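Local coordinates for homoserine kinase (Cytophaga hutchinsonii, PDB 4P52), which probably catalyses phosphoryl transfer from ATP to the side-chain hydroxyl of L-homoserine, at residues Leu58-Lys63 / Ile100-Glu105; Lys64-Thr69 / Ile104-Thr109; Asp25-Phe30 / Val129-Gln134. All blocks are in the same frame, centred on the assembly; numbering follows the deposited sequence.

Interaction 1. Residues Leu58-Lys63 / Ile100-Glu105; sequences LRLSDK and IEQGIE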
# COMPACT_ATOMS: atom_id res chain seq x y z
N LEU A 58 20.57 22.62 -24.60
CA LEU A 58 20.72 21.97 -25.89
C LEU A 58 20.77 23.04 -26.95
O LEU A 58 19.98 23.97 -26.88
CB LEU A 58 19.52 21.09 -26.20
CG LEU A 58 19.16 19.98 -25.22
CD1 LEU A 58 18.16 19.08 -25.90
CD2 LEU A 58 20.37 19.17 -24.79
N ARG A 59 21.68 22.91 -27.93
CA ARG A 59 21.63 23.78 -29.12
C ARG A 59 21.50 22.92 -30.36
O ARG A 59 22.01 21.80 -30.40
CB ARG A 59 22.88 24.65 -29.29
CG ARG A 59 23.52 25.14 -28.02
CD ARG A 59 24.80 25.93 -28.28
NE ARG A 59 25.24 26.57 -27.02
CZ ARG A 59 24.73 27.71 -26.51
NH1 ARG A 59 23.75 28.40 -27.12
NH2 ARG A 59 25.21 28.19 -25.37
N LEU A 60 20.85 23.47 -31.38
CA LEU A 60 20.77 22.82 -32.66
C LEU A 60 22.12 22.95 -33.38
O LEU A 60 22.76 24.00 -33.32
CB LEU A 60 19.68 23.46 -33.51
CG LEU A 60 18.29 23.34 -32.90
CD1 LEU A 60 17.32 24.13 -33.76
CD2 LEU A 60 17.87 21.88 -32.75
N SER A 61 22.54 21.89 -34.07
CA SER A 61 23.78 21.91 -34.81
C SER A 61 23.57 21.42 -36.24
O SER A 61 22.82 20.46 -36.49
CB SER A 61 24.84 21.09 -34.09
OG SER A 61 26.12 21.23 -34.70
N ASP A 62 24.21 22.10 -37.19
CA ASP A 62 24.23 21.65 -38.58
C ASP A 62 25.12 20.41 -38.75
O ASP A 62 24.90 19.60 -39.64
CB ASP A 62 24.66 22.77 -39.53
CG ASP A 62 23.53 23.75 -39.83
OD1 ASP A 62 22.44 23.61 -39.23
OD2 ASP A 62 23.71 24.67 -40.66
N LYS A 63 26.12 20.27 -37.87
CA LYS A 63 26.95 19.08 -37.81
C LYS A 63 26.17 17.94 -37.15
O LYS A 63 25.48 18.15 -36.14
CB LYS A 63 28.26 19.37 -37.07
CG LYS A 63 29.16 18.15 -36.99
CD LYS A 63 30.59 18.47 -36.55
CE LYS A 63 31.47 17.21 -36.55
NZ LYS A 63 31.03 16.21 -35.53
N ILE A 100 14.15 11.55 -36.76
CA ILE A 100 14.71 12.89 -37.01
C ILE A 100 16.25 12.88 -37.09
O ILE A 100 16.97 12.38 -36.20
CB ILE A 100 14.26 13.94 -35.95
CG1 ILE A 100 12.74 13.90 -35.75
CG2 ILE A 100 14.69 15.35 -36.36
CD1 ILE A 100 12.28 14.66 -34.51
N GLU A 101 16.73 13.46 -38.19
CA GLU A 101 18.14 13.70 -38.37
C GLU A 101 18.39 15.14 -37.98
O GLU A 101 18.08 16.07 -38.73
CB GLU A 101 18.54 13.45 -39.82
CG GLU A 101 18.18 12.05 -40.28
CD GLU A 101 19.16 11.48 -41.28
OE1 GLU A 101 19.13 11.91 -42.47
OE2 GLU A 101 19.95 10.59 -40.88
N GLN A 102 18.93 15.32 -36.78
CA GLN A 102 19.22 16.65 -36.27
C GLN A 102 20.44 16.59 -35.36
O GLN A 102 20.49 15.75 -34.46
CB GLN A 102 18.00 17.21 -35.53
CG GLN A 102 18.27 18.49 -34.77
CD GLN A 102 18.57 19.65 -35.68
OE1 GLN A 102 17.73 20.03 -36.47
NE2 GLN A 102 19.76 20.22 -35.56
N GLY A 103 21.42 17.46 -35.61
CA GLY A 103 22.57 17.61 -34.73
C GLY A 103 22.19 18.33 -33.45
O GLY A 103 21.40 19.29 -33.47
N ILE A 104 22.73 17.87 -32.32
CA ILE A 104 22.45 18.44 -31.03
C ILE A 104 23.73 18.52 -30.22
O ILE A 104 24.44 17.51 -30.10
CB ILE A 104 21.47 17.56 -30.22
CG1 ILE A 104 20.08 17.51 -30.85
CG2 ILE A 104 21.36 18.04 -28.79
CD1 ILE A 104 19.35 18.84 -30.96
N GLU A 105 24.04 19.70 -29.68
CA GLU A 105 25.09 19.83 -28.67
C GLU A 105 24.47 19.97 -27.31
O GLU A 105 23.47 20.68 -27.15
CB GLU A 105 25.95 21.04 -28.92
CG GLU A 105 26.69 21.03 -30.24
CD GLU A 105 27.43 22.34 -30.51
OE1 GLU A 105 27.09 23.39 -29.90
OE2 GLU A 105 28.37 22.32 -31.35
O HOH W 1 20.67 22.60 -37.35

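Interaction 2. Residues Lys64-Thr69 / Ile104-Thr109; sequences KGVRIT and IEIELT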
# COMPACT_ATOMS: atom_id res chain seq x y z
N LYS A 64 26.28 16.73 -37.69
CA LYS A 64 25.45 15.60 -37.26
C LYS A 64 25.81 15.01 -35.89
O LYS A 64 26.89 15.27 -35.33
CB LYS A 64 25.38 14.48 -38.32
CG LYS A 64 24.90 14.88 -39.73
CD LYS A 64 24.00 16.12 -39.82
CE LYS A 64 22.55 15.88 -39.43
NZ LYS A 64 21.81 17.18 -39.30
N GLY A 65 24.88 14.23 -35.36
CA GLY A 65 25.09 13.52 -34.12
C GLY A 65 24.70 14.29 -32.87
O GLY A 65 24.59 15.51 -32.87
N VAL A 66 24.48 13.54 -31.80
CA VAL A 66 24.27 14.11 -30.51
C VAL A 66 25.63 14.11 -29.83
O VAL A 66 26.24 13.07 -29.71
CB VAL A 66 23.27 13.26 -29.72
CG1 VAL A 66 23.05 13.82 -28.32
CG2 VAL A 66 21.95 13.18 -30.48
N ARG A 67 26.11 15.28 -29.41
CA ARG A 67 27.46 15.41 -28.86
C ARG A 67 27.44 16.14 -27.54
O ARG A 67 26.66 17.05 -27.35
CB ARG A 67 28.37 16.20 -29.81
CG ARG A 67 28.45 15.67 -31.23
CD ARG A 67 29.41 16.47 -32.08
NE ARG A 67 29.10 17.90 -32.10
CZ ARG A 67 28.08 18.45 -32.76
NH1 ARG A 67 27.22 17.70 -33.46
NH2 ARG A 67 27.90 19.77 -32.72
N ILE A 68 28.33 15.76 -26.64
CA ILE A 68 28.46 16.51 -25.40
C ILE A 68 29.58 17.52 -25.47
O ILE A 68 30.75 17.19 -25.62
CB ILE A 68 28.60 15.60 -24.20
CG1 ILE A 68 27.31 14.79 -24.08
CG2 ILE A 68 28.92 16.43 -22.95
CD1 ILE A 68 27.37 13.65 -23.09
N THR A 69 29.20 18.78 -25.34
CA THR A 69 30.08 19.90 -25.51
C THR A 69 30.81 20.16 -24.21
O THR A 69 31.95 20.61 -24.23
CB THR A 69 29.24 21.13 -25.93
OG1 THR A 69 29.08 21.12 -27.35
CG2 THR A 69 29.83 22.48 -25.45
N ILE A 104 22.73 17.87 -32.32
CA ILE A 104 22.45 18.44 -31.03
C ILE A 104 23.73 18.52 -30.22
O ILE A 104 24.44 17.51 -30.10
CB ILE A 104 21.47 17.56 -30.22
CG1 ILE A 104 20.08 17.51 -30.85
CG2 ILE A 104 21.36 18.04 -28.79
CD1 ILE A 104 19.35 18.84 -30.96
N GLU A 105 24.04 19.70 -29.68
CA GLU A 105 25.09 19.83 -28.67
C GLU A 105 24.47 19.97 -27.31
O GLU A 105 23.47 20.68 -27.15
CB GLU A 105 25.95 21.04 -28.92
CG GLU A 105 26.69 21.03 -30.24
CD GLU A 105 27.43 22.34 -30.51
OE1 GLU A 105 27.09 23.39 -29.90
OE2 GLU A 105 28.37 22.32 -31.35
N ILE A 106 25.07 19.31 -26.32
CA ILE A 106 24.58 19.32 -24.96
C ILE A 106 25.61 19.94 -24.07
O ILE A 106 26.76 19.57 -24.12
CB ILE A 106 24.34 17.87 -24.47
CG1 ILE A 106 23.33 17.16 -25.39
CG2 ILE A 106 23.92 17.82 -23.00
CD1 ILE A 106 23.40 15.66 -25.33
N GLU A 107 25.21 20.91 -23.25
CA GLU A 107 26.01 21.40 -22.15
C GLU A 107 25.25 20.98 -20.90
O GLU A 107 24.08 21.31 -20.75
CB GLU A 107 26.16 22.92 -22.21
CG GLU A 107 27.00 23.42 -23.37
CD GLU A 107 26.75 24.88 -23.76
OE1 GLU A 107 26.29 25.66 -22.90
OE2 GLU A 107 27.00 25.25 -24.94
N LEU A 108 25.91 20.24 -20.01
CA LEU A 108 25.24 19.76 -18.80
C LEU A 108 25.82 20.42 -17.56
O LEU A 108 27.02 20.41 -17.37
CB LEU A 108 25.35 18.24 -18.72
CG LEU A 108 25.09 17.58 -17.35
CD1 LEU A 108 23.69 17.83 -16.78
CD2 LEU A 108 25.35 16.08 -17.44
N THR A 109 24.96 20.97 -16.72
CA THR A 109 25.39 21.57 -15.46
C THR A 109 24.80 20.84 -14.27
O THR A 109 23.61 20.91 -14.02
CB THR A 109 24.92 23.03 -15.35
OG1 THR A 109 25.17 23.73 -16.58
CG2 THR A 109 25.62 23.73 -14.20

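Interaction 3. Residues Asp25-Phe30 / Val129-Gln134; sequences DSIKVF and VYAINQ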
# COMPACT_ATOMS: atom_id res chain seq x y z
N ASP A 25 16.97 28.61 -31.09
CA ASP A 25 17.68 27.41 -31.54
C ASP A 25 18.41 26.70 -30.38
O ASP A 25 19.25 25.82 -30.58
CB ASP A 25 18.64 27.74 -32.69
CG ASP A 25 19.67 28.81 -32.32
OD1 ASP A 25 19.80 29.17 -31.12
OD2 ASP A 25 20.35 29.32 -33.25
N SER A 26 18.09 27.12 -29.17
CA SER A 26 18.62 26.49 -28.00
C SER A 26 17.59 26.52 -26.87
O SER A 26 16.65 27.31 -26.89
CB SER A 26 19.94 27.16 -27.59
OG SER A 26 19.70 28.38 -26.89
N ILE A 27 17.77 25.68 -25.88
CA ILE A 27 16.86 25.68 -24.75
C ILE A 27 17.61 25.25 -23.51
O ILE A 27 18.54 24.47 -23.59
CB ILE A 27 15.67 24.75 -25.04
CG1 ILE A 27 14.57 24.93 -24.00
CG2 ILE A 27 16.14 23.32 -25.14
CD1 ILE A 27 13.25 24.26 -24.35
N LYS A 28 17.22 25.76 -22.35
CA LYS A 28 17.80 25.33 -21.11
C LYS A 28 16.69 24.81 -20.19
O LYS A 28 15.69 25.50 -19.95
CB LYS A 28 18.54 26.51 -20.49
CG LYS A 28 19.55 26.09 -19.45
CD LYS A 28 20.46 27.23 -19.02
CE LYS A 28 21.53 26.66 -18.10
NZ LYS A 28 22.22 27.74 -17.33
N VAL A 29 16.85 23.59 -19.69
CA VAL A 29 15.84 23.03 -18.79
C VAL A 29 16.45 22.68 -17.45
O VAL A 29 17.59 22.19 -17.36
CB VAL A 29 15.17 21.78 -19.37
CG1 VAL A 29 14.22 21.18 -18.34
CG2 VAL A 29 14.38 22.12 -20.64
N PHE A 30 15.68 22.89 -16.40
CA PHE A 30 16.08 22.48 -15.08
C PHE A 30 15.19 21.32 -14.65
O PHE A 30 13.99 21.34 -14.89
CB PHE A 30 15.96 23.66 -14.13
CG PHE A 30 15.92 23.28 -12.68
CD1 PHE A 30 14.73 22.85 -12.08
CD2 PHE A 30 17.08 23.35 -11.91
CE1 PHE A 30 14.68 22.50 -10.73
CE2 PHE A 30 17.05 23.01 -10.55
CZ PHE A 30 15.84 22.60 -9.96
N VAL A 129 15.58 15.03 -21.94
CA VAL A 129 14.46 14.53 -22.74
C VAL A 129 13.36 15.59 -22.85
O VAL A 129 12.83 15.85 -23.94
CB VAL A 129 13.89 13.22 -22.14
CG1 VAL A 129 12.68 12.78 -22.91
CG2 VAL A 129 14.95 12.14 -22.22
N TYR A 130 13.06 16.22 -21.72
CA TYR A 130 12.17 17.33 -21.69
C TYR A 130 12.67 18.39 -22.63
O TYR A 130 11.88 18.91 -23.42
CB TYR A 130 12.14 17.91 -20.29
CG TYR A 130 10.99 18.81 -20.06
CD1 TYR A 130 9.73 18.29 -19.74
CD2 TYR A 130 11.13 20.20 -20.15
CE1 TYR A 130 8.63 19.13 -19.49
CE2 TYR A 130 10.05 21.05 -19.92
CZ TYR A 130 8.80 20.50 -19.59
OH TYR A 130 7.73 21.32 -19.35
N ALA A 131 13.96 18.71 -22.55
CA ALA A 131 14.57 19.75 -23.38
C ALA A 131 14.38 19.49 -24.85
O ALA A 131 13.88 20.37 -25.56
CB ALA A 131 16.04 19.92 -23.07
N ILE A 132 14.77 18.29 -25.31
CA ILE A 132 14.75 17.98 -26.75
C ILE A 132 13.33 18.03 -27.28
O ILE A 132 13.08 18.53 -28.40
CB ILE A 132 15.45 16.63 -27.08
CG1 ILE A 132 15.65 16.47 -28.59
CG2 ILE A 132 14.69 15.43 -26.55
CD1 ILE A 132 16.60 17.50 -29.19
N ASN A 133 12.39 17.58 -26.46
CA ASN A 133 11.00 17.55 -26.86
C ASN A 133 10.42 18.96 -27.05
O ASN A 133 9.74 19.25 -28.03
CB ASN A 133 10.18 16.74 -25.86
CG ASN A 133 8.76 16.51 -26.33
OD1 ASN A 133 8.53 15.98 -27.44
ND2 ASN A 133 7.79 16.87 -25.49
N GLN A 134 10.71 19.85 -26.11
CA GLN A 134 10.21 21.18 -26.27
C GLN A 134 10.92 21.91 -27.41
O GLN A 134 10.27 22.51 -28.25
CB GLN A 134 10.25 21.97 -24.98
CG GLN A 134 9.54 23.31 -25.16
CD GLN A 134 9.05 23.93 -23.86
OE1 GLN A 134 8.59 23.21 -22.97
NE2 GLN A 134 9.15 25.26 -23.75

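Interaction 1. Residues Leu58-Lys63 / Ile100-Glu105
Arg59 and Glu105 are joined by two backbone hydrogen bonds, Arg59 N to Glu105 O and Glu105 N to Arg59 O, each 3.0 Å long. A third comes from Ser61 N, which reaches Gly103 O at 2.9 Å from well above the carbonyl plane. That oxygen has a second donor, the amide of Gln102: NE2 approaches at 2.8 Å, in plane and on a lone pair, with the N-H almost straight (171°). With CG of Gln102 swung opposite the backbone N and the chain bent at chi2 (67°), the amide folds back onto the next carbonyl. The same NE2 also donates to a water that in turn donates to Asp62 OD1, linking the turn after Ser61 to the loop leading into strand 103-110.

This antiparallel pairing of strands 52-61 and 103-110 belongs to the mixed sheet built largely from the N-terminal part of the chain and joined by the C-terminal strand 329-330, consistent with the GHMP kinase fold. Leu60 and Ile104 form the non-hydrogen-bonded pair between the two hydrogen-bonded pairs, Arg59 with Glu105 and Ser61 with Gly103.

Apolar contact gathers on the Leu60 face. Leu60 CD2 touches Ile104 CD1 at 3.8 Å and Gln102 CD at 3.7 Å, the leucine and glutamine chains crossing at about a right angle.

Charges occupy the other face. Although Arg59 and Glu105 are a facing pair, their guanidinium and carboxylate planes stand 88° apart and their charged atoms do not meet; Arg59 CD merely passes Glu105 OE1 at 3.8 Å. Each finds its salt bridge with another residue, Arg59 NE with Glu107 and Glu105 OE2 with Arg67, while Ser61 OG bonds to the NH2 of Arg67.

Interaction 2. Residues Lys64-Thr69 / Ile104-Thr109
Arg67 turns its guanidinium edge to Glu105, the residue it faces on the parallel neighbouring strand. NH2 donates to Glu105 OE2 at 2.9 Å, with the oxygen lying near the guanidinium plane and offering its anti lone pair, the one away from OE1. The carboxylate is twisted 76° against the guanidinium, and the bridge is single, through one oxygen and one nitrogen, with the N-H far from straight (132°). The bend of the arginine at chi3 (-55°) brings its end round to the acid. NH1 meanwhile turns to the preceding loop, bonding to Lys64 O and Lys63 O, and NH2 also reaches Ser61 OG, bonds that together limit the turning of the group, the one to Lys64 O being weak.

Further along the strand, Thr69 lies alongside Glu107, the two side chains pointing the same way with Thr69 CG2 3.6 Å from Glu107 CG. Thr69 OG1 comes instead to within 3.5 Å of Glu105 CB. The Glu107 carboxylate itself is engaged by Arg59.

On the opposite face, aliphatic branches meet at an angle. Val66 CG1 touches Ile106 CD1 at 3.5 Å, and Ile68 CG1 approaches the same methyl more loosely, at 4.2 Å.

Between the two faces the backbone bonds alternate in the parallel manner: Arg67 donates through N to Ile104 O (2.9 Å) and accepts through O from Ile106 N (2.9 Å), while Ile106 O receives Thr69 N at 2.8 Å.

The pairing completes a beta-alpha-beta crossover, in which helix 86-98 connects strand 66-72 to strand 103-110 and lays Ser88 and Leu95 over the Val66 face. Helix 120-135 meets that face through Ile132 on Ile104, and strand 52-61 flanks strand 103-110 along its other edge.

Interaction 3. Residues Asp25-Phe30 / Val129-Gln134
Gln134 N donates to Tyr130 O at 3.1 Å, an ordinary helical bond joining, one turn apart, the residues that receive Ile27 and Val29. Between strand and helix no hydrogen bond forms; the union is apolar and buried. Val29 CG2 rests on the backbone of Ala131, 3.6 Å from its CA, and also lies in the plane of the Tyr130 ring at its edge. The other branch, CG1, approaches Tyr130 CD2 at 3.7 Å. Two residues back, Ile27 straddles the next part of the helix. Its CG2 faces Ala131 CB at 4.0 Å, while CG1, anti to the backbone N (chi1 -170°), carries CD1 across Gln134 to within 3.8 Å of CB. An alanine at Ile27 would lack both contacting methyls and would probably open a gap against Ala131 and the Gln134 stem. The small Ala131 is consistent with the close approach, the segment axes being 8.0 Å apart and inclined at 146°. The contact lays helix 120-135 against the mixed sheet, as in the alpha/beta N-terminal domain of GHMP kinases; Leu58 of strand 52-61 also touches Ala131, and Val330 of strand 329-330 covers Ile27, Tyr130 and Gln134.

From the N terminus, strand 26-36 comes first and meets helix 120-135, so interaction 3 closes the longest loop, with 98 residues between its segments. Interactions 1 and 2 are nested inside it. Their first segments, 58-63 and 64-69, follow one another, and both close on strand 103-110, where they share Ile104 and Glu105; the two loops overlap, the second starting inside the first and ending on the same strand, which has an antiparallel neighbour on one edge and a parallel one on the other. The salt bridge of Arg59 with Glu107 joins the two between neighbouring strands. Backbone bonds from Leu58 to Ile27 and from Leu60 to Asp25 tie interaction 1 to interaction 3, and Ile132 links the helix to interaction 2.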